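Local coordinates for LPXTG cell wall surface protein (Streptococcus gordonii, PDB 7AVK) that probably acts in bacterial adhesion as a long cell-wall-anchored surface protein, of which this is one of the tandem SHIRT domains, at residues 56-61 with 77-82; 1-6 with 70-75. One frame throughout, in Å; residues are numbered along the deposited sequence. Where two conformers were deposited one is given.

Contact 1 of 2, residues 56-61 with 77-82; sequences WSFKSY and GTWEFT. With IS8 (isothiocyanate), chain C.
One face of the Trp79 indole is covered by Phe58, and one face of the Trp56 indole by Phe81, the same arrangement twice over. In each, the phenylalanine CB sits over the six-membered ring as a CH-pi contact, 3.8 Å from Phe58 CB to the ring centroid in Trp79 and 3.6 Å from Phe81 CB to that in Trp56. The phenyl rings then lean toward the pyrrole side, Phe58 CD1 coming to 3.4 Å from Trp79 NE1, with the planes at 58°. That lean follows from CG standing anti to the backbone N in Phe58 (chi1 -176°), as in Phe81. The edge of the Phe58 ring meets Gly77 CA, while the Tyr61 ring edge meets the sulfur of a bound isothiocyanate; Phe58 and Ser60 also line that site, and Gln43 adds a hydrogen bond to the ligand.

Between the backbones, Glu80 N reaches Ser57 O at 2.8 Å in a hydrogen-bonded antiparallel pair, but Lys59 and Ser60 together face Thr78 in a classic beta bulge: Lys59 N donates to Thr78 O, and Thr78 N to Ser60 O. Lys59, its CB directed at strand 77-82, crosses Glu80 on the polar face, with CD 3.4 Å from OE2 and NZ in a long salt bridge. Cross-strand aromatic pairing like this, at non-hydrogen-bonded positions, builds the hydrophobic face of the SHIRT domain, with Val22 of helix 20-23 against both indoles.

Contact 2 of 2, residues 1-6 with 70-75; sequences VTHKAV and GSDVKF
Asp72 OD1 is gripped by two donors from segment 1-6, the ring nitrogen His3 ND1 at 3.1 Å and the backbone Lys4 N at 3.0 Å. They approach from opposite faces of the carboxylate, each well out of its plane, so the oxygen is held between side chain and main chain. Seen from the histidine the geometry is different: OD1 lies in the imidazole plane, at the ring edge, although ring and carboxylate planes are 76° apart. The bond is bent, with an N-H...O angle of 145°. Ser71 N lies over one face of the same ring, which therefore rests on the backbone just before the aspartate. With its CG beside the backbone N (chi1 -62°), Asp72 turns its carboxylate back toward the neighbouring strand, where OD2 lies alongside the aliphatic part of Lys4. The lysine charge remains near but not in contact, and might favour the ionised carboxylate.

Beyond Asp72 regular parallel pairing takes over. Val73 N donates to Lys4 O, Val6 N to Val73 O at 2.9 Å, and Phe75 N to Val6 O, so that Val73 bonds to the residues before and after its partner Ala5. Ala5 CB meets Val73 CB at 3.9 Å and also approaches the Phe75 ring, whereas on the opposite face Val6 CG2 touches Lys74 CG, and the Lys74 ammonium goes on to Glu8 in a salt bridge.

The two segments hold the beginnings of strands 3-11 and 73-82, parallel neighbours inside the five-stranded mixed sheet. Strand 30-33 continues the sheet beyond segment 1-6, bonded through His3 and Ala5, with Leu33 packing against both of their side chains.

Strand 73-82 is common to both contacts: its start pairs in parallel with strand 3-11 in contact 2, and its later part runs antiparallel to strand 55-61 in contact 1. The contact centres lie about 23 Å apart, on opposite sides of the chain's centre, yet they touch where Tyr61 CD1 packs on Phe75 CB at 3.8 Å. Both are partly buried, but contact 2 has more exposed residues and adds to its parallel backbone pairing a few mostly aliphatic contacts and a histidine-carboxylate bond near the N-terminus. Contact 1 buries the larger area, with large aromatic side chains on one face and polar ones on the other.

Contact 1 of 2, residues 56-61 with 77-82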
loop_
_atom_site.group_PDB
_atom_site.type_symbol
_atom_site.label_atom_id
_atom_site.label_comp_id
_atom_site.label_asym_id
_atom_site.label_seq_id
_atom_site.Cartn_x
_atom_site.Cartn_y
_atom_site.Cartn_z
ATOM N N TRP A 56 2.241 -14.791 1.753
ATOM C CA TRP A 56 1.554 -13.496 1.838
ATOM C C TRP A 56 1.234 -13.085 0.404
ATOM O O TRP A 56 2.148 -13.077 -0.440
ATOM C CB TRP A 56 2.428 -12.454 2.502
ATOM C CG TRP A 56 2.545 -12.626 3.974
ATOM C CD1 TRP A 56 3.556 -13.231 4.638
ATOM C CD2 TRP A 56 1.624 -12.143 4.968
ATOM N NE1 TRP A 56 3.328 -13.135 5.971
ATOM C CE2 TRP A 56 2.157 -12.479 6.218
ATOM C CE3 TRP A 56 0.408 -11.452 4.921
ATOM C CZ2 TRP A 56 1.518 -12.151 7.412
ATOM C CZ3 TRP A 56 -0.207 -11.084 6.099
ATOM C CH2 TRP A 56 0.340 -11.444 7.333
ATOM N N SER A 57 -0.017 -12.735 0.138
ATOM C CA SER A 57 -0.456 -12.335 -1.205
ATOM C C SER A 57 -1.010 -10.922 -1.116
ATOM O O SER A 57 -1.829 -10.653 -0.239
ATOM C CB SER A 57 -1.492 -13.272 -1.750
ATOM O OG SER A 57 -0.991 -14.586 -1.823
ATOM N N PHE A 58 -0.615 -10.061 -2.028
ATOM C CA PHE A 58 -1.123 -8.690 -2.040
ATOM C C PHE A 58 -2.515 -8.745 -2.634
ATOM O O PHE A 58 -2.702 -9.200 -3.785
ATOM C CB PHE A 58 -0.263 -7.758 -2.882
ATOM C CG PHE A 58 -0.747 -6.336 -2.808
ATOM C CD1 PHE A 58 -0.754 -5.689 -1.592
ATOM C CD2 PHE A 58 -1.179 -5.635 -3.921
ATOM C CE1 PHE A 58 -1.183 -4.394 -1.488
ATOM C CE2 PHE A 58 -1.613 -4.326 -3.807
ATOM C CZ PHE A 58 -1.617 -3.705 -2.585
ATOM N N LYS A 59 -3.514 -8.301 -1.880
ATOM C CA LYS A 59 -4.917 -8.264 -2.405
ATOM C C LYS A 59 -5.200 -7.000 -3.346
ATOM O O LYS A 59 -5.331 -7.030 -4.639
ATOM C CB LYS A 59 -5.894 -8.312 -1.225
ATOM C CG LYS A 59 -7.376 -8.323 -1.573
ATOM C CD LYS A 59 -8.240 -8.723 -0.396
ATOM C CE LYS A 59 -9.707 -8.403 -0.589
ATOM N NZ LYS A 59 -10.563 -9.125 0.382
ATOM N N SER A 60 -5.125 -5.840 -2.718
ATOM C CA SER A 60 -5.411 -4.563 -3.395
ATOM C C SER A 60 -5.189 -3.428 -2.421
ATOM O O SER A 60 -5.065 -3.643 -1.219
ATOM C CB SER A 60 -6.891 -4.477 -3.858
ATOM O OG SER A 60 -7.727 -4.712 -2.757
ATOM N N TYR A 61 -5.154 -2.245 -2.976
ATOM C CA TYR A 61 -5.356 -1.053 -2.206
ATOM C C TYR A 61 -6.855 -0.781 -2.024
ATOM O O TYR A 61 -7.711 -1.255 -2.799
ATOM C CB TYR A 61 -4.692 0.155 -2.886
ATOM C CG TYR A 61 -3.166 0.042 -2.866
ATOM C CD1 TYR A 61 -2.464 0.331 -1.699
ATOM C CD2 TYR A 61 -2.453 -0.350 -3.968
ATOM C CE1 TYR A 61 -1.089 0.249 -1.638
ATOM C CE2 TYR A 61 -1.066 -0.440 -3.943
ATOM C CZ TYR A 61 -0.384 -0.128 -2.777
ATOM O OH TYR A 61 0.989 -0.225 -2.689
ATOM N N GLY A 77 -2.889 -0.744 1.566
ATOM C CA GLY A 77 -2.798 -1.993 0.834
ATOM C C GLY A 77 -2.881 -3.174 1.793
ATOM O O GLY A 77 -2.182 -3.212 2.789
ATOM N N THR A 78 -3.704 -4.196 1.469
ATOM C CA THR A 78 -3.971 -5.331 2.311
ATOM C C THR A 78 -3.251 -6.551 1.740
ATOM O O THR A 78 -3.372 -6.822 0.521
ATOM C CB THR A 78 -5.469 -5.607 2.363
ATOM O OG1 THR A 78 -6.101 -4.488 2.981
ATOM C CG2 THR A 78 -5.787 -6.855 3.143
ATOM N N TRP A 79 -2.554 -7.256 2.634
ATOM C CA TRP A 79 -1.880 -8.528 2.301
ATOM C C TRP A 79 -2.689 -9.601 3.008
ATOM O O TRP A 79 -2.998 -9.409 4.113
ATOM C CB TRP A 79 -0.417 -8.486 2.704
ATOM C CG TRP A 79 0.425 -7.572 1.881
ATOM C CD1 TRP A 79 0.503 -6.216 1.972
ATOM C CD2 TRP A 79 1.347 -7.970 0.852
ATOM N NE1 TRP A 79 1.414 -5.746 1.069
ATOM C CE2 TRP A 79 1.950 -6.793 0.370
ATOM C CE3 TRP A 79 1.728 -9.198 0.308
ATOM C CZ2 TRP A 79 2.900 -6.811 -0.649
ATOM C CZ3 TRP A 79 2.671 -9.220 -0.691
ATOM C CH2 TRP A 79 3.244 -8.040 -1.161
ATOM N N GLU A 80 -2.827 -10.768 2.426
ATOM C CA GLU A 80 -3.510 -11.912 3.063
ATOM C C GLU A 80 -2.489 -13.023 3.287
ATOM O O GLU A 80 -1.751 -13.277 2.437
ATOM C CB GLU A 80 -4.646 -12.424 2.187
ATOM C CG GLU A 80 -5.664 -11.371 1.781
ATOM C CD GLU A 80 -6.617 -10.909 2.867
ATOM O OE1 GLU A 80 -6.600 -11.487 3.963
ATOM O OE2 GLU A 80 -7.383 -9.973 2.601
ATOM N N PHE A 81 -2.545 -13.733 4.378
ATOM C CA PHE A 81 -1.650 -14.848 4.689
ATOM C C PHE A 81 -2.387 -16.177 4.574
ATOM O O PHE A 81 -3.515 -16.303 5.068
ATOM C CB PHE A 81 -1.119 -14.734 6.121
ATOM C CG PHE A 81 -0.172 -15.805 6.510
ATOM C CD1 PHE A 81 1.120 -15.836 5.991
ATOM C CD2 PHE A 81 -0.569 -16.790 7.406
ATOM C CE1 PHE A 81 2.009 -16.831 6.359
ATOM C CE2 PHE A 81 0.332 -17.785 7.793
ATOM C CZ PHE A 81 1.625 -17.796 7.250
ATOM N N THR A 82 -1.767 -17.146 3.919
ATOM C CA THR A 82 -2.276 -18.512 3.866
ATOM C C THR A 82 -1.166 -19.451 4.308
ATOM O O THR A 82 -0.063 -19.400 3.764
ATOM C CB THR A 82 -2.729 -18.864 2.447
ATOM O OG1 THR A 82 -1.584 -18.924 1.594
ATOM C CG2 THR A 82 -3.691 -17.829 1.906
HETATM S S IS8 C . -5.592 -1.176 -6.238
HETATM C C IS8 C . -4.716 -2.351 -6.660
HETATM N N IS8 C . -3.895 -3.320 -6.840
HETATM O O HOH W 1 -6.699 -2.322 1.497
#

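Contact 2 of 2, residues 1-6 with 70-75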
loop_
_atom_site.group_PDB
_atom_site.type_symbol
_atom_site.label_atom_id
_atom_site.label_comp_id
_atom_site.label_asym_id
_atom_site.label_seq_id
_atom_site.Cartn_x
_atom_site.Cartn_y
_atom_site.Cartn_z
ATOM N N VAL A 1 -0.615 24.942 -2.708
ATOM C CA VAL A 1 -0.111 24.014 -1.699
ATOM C C VAL A 1 0.273 22.656 -2.295
ATOM O O VAL A 1 -0.481 22.056 -3.065
ATOM C CB VAL A 1 -1.148 23.788 -0.583
ATOM C CG1 VAL A 1 -0.659 22.728 0.391
ATOM C CG2 VAL A 1 -1.443 25.093 0.142
ATOM N N THR A 2 1.548 22.219 -2.061
ATOM C CA THR A 2 2.017 20.925 -2.537
ATOM C C THR A 2 1.510 19.833 -1.612
ATOM O O THR A 2 1.419 20.011 -0.396
ATOM C CB THR A 2 3.546 20.916 -2.600
ATOM O OG1 THR A 2 3.980 22.070 -3.329
ATOM C CG2 THR A 2 4.043 19.685 -3.293
ATOM N N HIS A 3 1.139 18.700 -2.201
ATOM C CA HIS A 3 0.696 17.538 -1.434
ATOM C C HIS A 3 1.478 16.299 -1.843
ATOM O O HIS A 3 2.255 16.311 -2.788
ATOM C CB HIS A 3 -0.801 17.325 -1.621
ATOM C CG HIS A 3 -1.617 18.416 -1.029
ATOM N ND1 HIS A 3 -1.752 18.578 0.336
ATOM C CD2 HIS A 3 -2.354 19.390 -1.617
ATOM C CE1 HIS A 3 -2.541 19.621 0.553
ATOM N NE2 HIS A 3 -2.915 20.129 -0.611
ATOM N N LYS A 4 1.272 15.221 -1.088
ATOM C CA LYS A 4 1.910 13.953 -1.342
ATOM C C LYS A 4 0.887 12.839 -1.164
ATOM O O LYS A 4 -0.153 13.027 -0.534
ATOM C CB LYS A 4 3.098 13.737 -0.438
ATOM C CG LYS A 4 2.764 13.671 1.021
ATOM C CD LYS A 4 4.008 13.569 1.880
ATOM C CE LYS A 4 3.700 13.765 3.383
ATOM N NZ LYS A 4 4.892 14.177 4.177
ATOM N N ALA A 5 1.231 11.673 -1.684
ATOM C CA ALA A 5 0.474 10.457 -1.450
ATOM C C ALA A 5 1.429 9.451 -0.817
ATOM O O ALA A 5 2.563 9.244 -1.289
ATOM C CB ALA A 5 -0.081 9.878 -2.730
ATOM N N VAL A 6 0.980 8.845 0.256
ATOM C CA VAL A 6 1.730 7.848 0.985
ATOM C C VAL A 6 0.999 6.516 0.938
ATOM O O VAL A 6 -0.205 6.451 0.674
ATOM C CB VAL A 6 2.013 8.265 2.449
ATOM C CG1 VAL A 6 2.524 9.724 2.488
ATOM C CG2 VAL A 6 0.823 8.045 3.355
ATOM N N GLY A 70 -6.987 19.334 -1.237
ATOM C CA GLY A 70 -6.767 20.006 0.023
ATOM C C GLY A 70 -6.037 19.200 1.079
ATOM O O GLY A 70 -5.699 19.758 2.127
ATOM N N SER A 71 -5.750 17.919 0.833
ATOM C CA SER A 71 -5.114 17.051 1.811
ATOM C C SER A 71 -4.151 16.092 1.121
ATOM O O SER A 71 -4.304 15.765 -0.039
ATOM C CB SER A 71 -6.153 16.212 2.581
ATOM O OG SER A 71 -7.094 17.054 3.208
ATOM N N ASP A 72 -3.166 15.640 1.887
ATOM C CA ASP A 72 -2.336 14.534 1.443
ATOM C C ASP A 72 -3.192 13.269 1.435
ATOM O O ASP A 72 -4.182 13.176 2.135
ATOM C CB ASP A 72 -1.142 14.323 2.375
ATOM C CG ASP A 72 -0.235 15.472 2.441
ATOM O OD1 ASP A 72 -0.126 16.187 1.429
ATOM O OD2 ASP A 72 0.438 15.658 3.456
ATOM N N VAL A 73 -2.784 12.297 0.618
ATOM C CA VAL A 73 -3.524 11.081 0.265
ATOM C C VAL A 73 -2.814 9.931 0.986
ATOM O O VAL A 73 -1.584 9.906 0.972
ATOM C CB VAL A 73 -3.540 10.853 -1.284
ATOM C CG1 VAL A 73 -4.078 9.454 -1.657
ATOM C CG2 VAL A 73 -4.341 11.970 -1.891
ATOM N N LYS A 74 -3.584 8.926 1.519
ATOM C CA LYS A 74 -3.018 7.659 1.952
ATOM C C LYS A 74 -3.742 6.521 1.247
ATOM O O LYS A 74 -4.974 6.421 1.300
ATOM C CB LYS A 74 -3.117 7.463 3.467
ATOM C CG LYS A 74 -2.550 6.117 3.913
ATOM C CD LYS A 74 -2.632 5.784 5.421
ATOM C CE LYS A 74 -1.758 6.701 6.250
ATOM N NZ LYS A 74 -1.729 6.258 7.648
ATOM N N PHE A 75 -2.964 5.631 0.641
ATOM C CA PHE A 75 -3.479 4.380 0.094
ATOM C C PHE A 75 -3.082 3.248 1.040
ATOM O O PHE A 75 -1.914 3.111 1.389
ATOM C CB PHE A 75 -2.846 4.131 -1.284
ATOM C CG PHE A 75 -3.275 5.128 -2.308
ATOM C CD1 PHE A 75 -4.566 5.073 -2.843
ATOM C CD2 PHE A 75 -2.391 6.086 -2.791
ATOM C CE1 PHE A 75 -5.001 5.991 -3.826
ATOM C CE2 PHE A 75 -2.811 6.986 -3.807
ATOM C CZ PHE A 75 -4.114 6.939 -4.283
#